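Local coordinates for protein cellulase CEL9M (PDB 1IA6) that probably hydrolyses internal beta-1,4-glucosidic linkages in cellulose and related beta-glucans as an endo-acting cellulase of glycoside hydrolase family 9, at residues I14-F17 / D18-C22; A417-V420 / G421-A424. All blocks are in the same frame, centred on the assembly; numbering follows the deposited sequence.

Contact 1 (I14-F17 / D18-C22). With ZN (zinc ion), chain C.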
# COMPACT_ATOMS: atom_id res chain seq x y z
N ILE A 14 -0.69 1.21 -11.58
CA ILE A 14 -1.05 -0.19 -11.35
C ILE A 14 0.05 -1.08 -11.93
O ILE A 14 0.43 -2.09 -11.33
CB ILE A 14 -2.38 -0.53 -12.02
CG1 ILE A 14 -3.51 0.28 -11.39
CG2 ILE A 14 -2.65 -2.03 -11.92
CD1 ILE A 14 -4.81 0.25 -12.17
N ILE A 15 0.55 -0.70 -13.10
CA ILE A 15 1.60 -1.45 -13.78
C ILE A 15 2.87 -1.56 -12.93
O ILE A 15 3.58 -2.57 -12.98
CB ILE A 15 1.94 -0.79 -15.13
CG1 ILE A 15 0.92 -1.22 -16.18
CG2 ILE A 15 3.36 -1.13 -15.56
CD1 ILE A 15 0.96 -0.38 -17.46
N PHE A 16 3.15 -0.52 -12.15
CA PHE A 16 4.32 -0.50 -11.28
C PHE A 16 4.52 -1.79 -10.49
O PHE A 16 5.64 -2.30 -10.39
CB PHE A 16 4.22 0.66 -10.28
CG PHE A 16 5.16 0.53 -9.12
CD1 PHE A 16 6.53 0.72 -9.28
CD2 PHE A 16 4.68 0.16 -7.86
CE1 PHE A 16 7.40 0.55 -8.21
CE2 PHE A 16 5.55 -0.01 -6.79
CZ PHE A 16 6.91 0.19 -6.96
N PHE A 17 3.44 -2.32 -9.93
CA PHE A 17 3.54 -3.53 -9.12
C PHE A 17 4.19 -4.72 -9.80
O PHE A 17 4.78 -5.57 -9.14
CB PHE A 17 2.16 -3.87 -8.56
CG PHE A 17 1.67 -2.87 -7.55
CD1 PHE A 17 2.11 -2.92 -6.24
CD2 PHE A 17 0.83 -1.83 -7.94
CE1 PHE A 17 1.73 -1.95 -5.31
CE2 PHE A 17 0.44 -0.85 -7.03
CZ PHE A 17 0.89 -0.91 -5.71
N ASP A 18 4.11 -4.77 -11.13
CA ASP A 18 4.73 -5.85 -11.90
C ASP A 18 6.25 -5.87 -11.65
O ASP A 18 6.87 -6.93 -11.70
CB ASP A 18 4.48 -5.65 -13.41
CG ASP A 18 3.19 -6.31 -13.88
OD1 ASP A 18 2.40 -6.76 -13.03
OD2 ASP A 18 2.98 -6.37 -15.12
N ALA A 19 6.84 -4.71 -11.38
CA ALA A 19 8.28 -4.64 -11.16
C ALA A 19 8.74 -5.30 -9.87
O ALA A 19 9.91 -5.64 -9.73
CB ALA A 19 8.75 -3.19 -11.19
N ASN A 20 7.82 -5.47 -8.93
CA ASN A 20 8.18 -6.06 -7.64
C ASN A 20 7.67 -7.48 -7.40
O ASN A 20 7.87 -8.03 -6.32
CB ASN A 20 7.72 -5.14 -6.51
CG ASN A 20 8.67 -3.97 -6.29
OD1 ASN A 20 9.29 -3.48 -7.23
ND2 ASN A 20 8.79 -3.52 -5.04
N LYS A 21 7.03 -8.07 -8.40
CA LYS A 21 6.53 -9.43 -8.24
C LYS A 21 7.67 -10.39 -7.94
O LYS A 21 8.75 -10.29 -8.52
CB LYS A 21 5.75 -9.88 -9.49
CG LYS A 21 4.37 -9.24 -9.56
CD LYS A 21 3.57 -9.66 -10.77
CE LYS A 21 2.19 -9.01 -10.73
NZ LYS A 21 1.40 -9.27 -11.96
N CYS A 22 7.41 -11.30 -7.01
CA CYS A 22 8.40 -12.27 -6.57
C CYS A 22 7.88 -13.69 -6.79
O CYS A 22 6.67 -13.92 -6.76
CB CYS A 22 8.67 -12.04 -5.08
SG CYS A 22 9.97 -13.02 -4.30
ZN ZN C . 11.73 -12.33 -5.58

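Contact 2 (A417-V420 / G421-A424)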
# COMPACT_ATOMS: atom_id res chain seq x y z
N ALA A 417 0.42 2.22 -3.34
CA ALA A 417 -0.92 1.78 -2.95
C ALA A 417 -1.87 2.97 -2.85
O ALA A 417 -2.96 2.96 -3.43
CB ALA A 417 -0.86 1.05 -1.62
N GLY A 418 -1.44 4.01 -2.13
CA GLY A 418 -2.26 5.20 -1.97
C GLY A 418 -2.42 6.00 -3.25
O GLY A 418 -3.43 6.67 -3.44
N LEU A 419 -1.42 5.94 -4.12
CA LEU A 419 -1.46 6.66 -5.39
C LEU A 419 -2.55 6.10 -6.27
O LEU A 419 -3.33 6.84 -6.88
CB LEU A 419 -0.11 6.57 -6.12
CG LEU A 419 -0.06 7.24 -7.50
CD1 LEU A 419 -0.30 8.74 -7.36
CD2 LEU A 419 1.27 6.98 -8.15
N VAL A 420 -2.62 4.77 -6.36
CA VAL A 420 -3.64 4.14 -7.18
C VAL A 420 -5.02 4.61 -6.72
O VAL A 420 -5.86 4.98 -7.54
CB VAL A 420 -3.58 2.60 -7.09
CG1 VAL A 420 -4.74 1.99 -7.86
CG2 VAL A 420 -2.26 2.10 -7.64
N GLY A 421 -5.24 4.60 -5.41
CA GLY A 421 -6.51 5.02 -4.86
C GLY A 421 -6.91 6.45 -5.17
O GLY A 421 -8.03 6.71 -5.60
N VAL A 422 -5.99 7.39 -4.95
CA VAL A 422 -6.30 8.79 -5.21
C VAL A 422 -6.54 9.05 -6.70
O VAL A 422 -7.41 9.84 -7.06
CB VAL A 422 -5.19 9.75 -4.67
CG1 VAL A 422 -3.94 9.67 -5.52
CG2 VAL A 422 -5.72 11.18 -4.61
N LEU A 423 -5.78 8.39 -7.56
CA LEU A 423 -5.97 8.56 -9.00
C LEU A 423 -7.33 8.01 -9.42
O LEU A 423 -8.01 8.60 -10.26
CB LEU A 423 -4.84 7.87 -9.77
CG LEU A 423 -3.50 8.62 -9.74
CD1 LEU A 423 -2.42 7.80 -10.42
CD2 LEU A 423 -3.66 9.97 -10.43
N ALA A 424 -7.74 6.89 -8.83
CA ALA A 424 -9.04 6.32 -9.16
C ALA A 424 -10.12 7.31 -8.73
O ALA A 424 -11.12 7.50 -9.43
CB ALA A 424 -9.23 4.98 -8.44

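Contact 1 (I14-F17 / D18-C22)
The carboxylate of Asp18, whose CB lies 3.2 Å from Ile15 O across the turn, is held by several donors. OD2 pairs with Lys93 and takes the backbone N-H of Val31, while Lys21 NZ reaches back on a chain extended beyond CG to form a salt bridge with Asp18 OD1 at 2.9 Å, coming from above the carboxylate plane. Lys21 NZ also bonds to Gln97. In the main chain Asp18 N donates to Ile15 O at 2.9 Å. Two further steps repeat this spacing of three residues, Ala19 N to Phe16 O at 2.9 Å and Asn20 N to Phe17 O at 3.0 Å, so the chain keeps turning tightly beyond Ile15 before it straightens toward the metal. Phe16 CD2 lies over one face of the Phe17 ring, 4.1 Å above its plane and over its centre. The Asn20 amide uses both ends, OD1 on His364 and ND2 on the carbonyl of His55. Cys22 SG binds zinc at 2.3 Å, with Cys38, His39 and His55 completing the site. Buried charge is thus paired within the turn and beyond it, and Asn20, bonded to the main chain of a zinc ligand, probably helps position that ligand from the second shell.

Contact 2 (A417-V420 / G421-A424)
Leu419 and Leu423, one helical turn apart, meet through their branches: Leu419 CG and CD1 each lie 3.8 Å from Leu423 CD1, and the two side chains cross at a slant. Leu419 has CG anti to its own nitrogen (chi1 177°), whereas Leu423 carries CG beside the nitrogen (chi1 -75°), a setting that leans it back over the preceding turn, with its CG 3.4 Å from Leu419 O. On the flank, Val422 CG1 sits between the backbone N and carbonyl carbon and presses to 3.2 Å from Leu419 O, a tight approach of methyl to oxygen. Val422 CG1 to Leu419 CD1, 4.2 Å, is a looser apolar touch. The main chain behind these groups is a regular alpha-helix. Leu423 N bonds Leu419 O at 3.0 Å, Ala424 N reaches Val420 O at 3.0 Å, and Val422 N donates to Gly418 O; the bond from Gly421 N to Ala417 O is weak. Farther out, helix 413-429 packs against three other helices of the alpha-helical barrel. Leu419, Val420 and Leu423 rest on Ser13 of helix 6-15, Val422 and Leu423 share Val337 of helix 327-341, and Val422 also packs against Ser314 and Leu318 of helix 306-323.

Overall arrangement
Both contacts are local and buried, and they join directly: Phe17 CE2 of contact 1 lies 4.1 Å from Val420 CG2 of contact 2, and Ile14 CG1 is 4.1 Å from Val420 CG1. Their centres are about 15 Å apart. Residues 14-22 leave helix 6-15 for the loop that carries a zinc ligand, while residues 417-424 stay wholly inside helix 413-429, nearer the centre of the chain (about 9 Å against 12 Å, centre to centre). The chemistry follows: contact 1 combines charge pairs, an amide and a metal bond with its aromatic rings, whereas contact 2 has only aliphatic side chains and glycines over main-chain bonds four residues apart, away from the annotated sites.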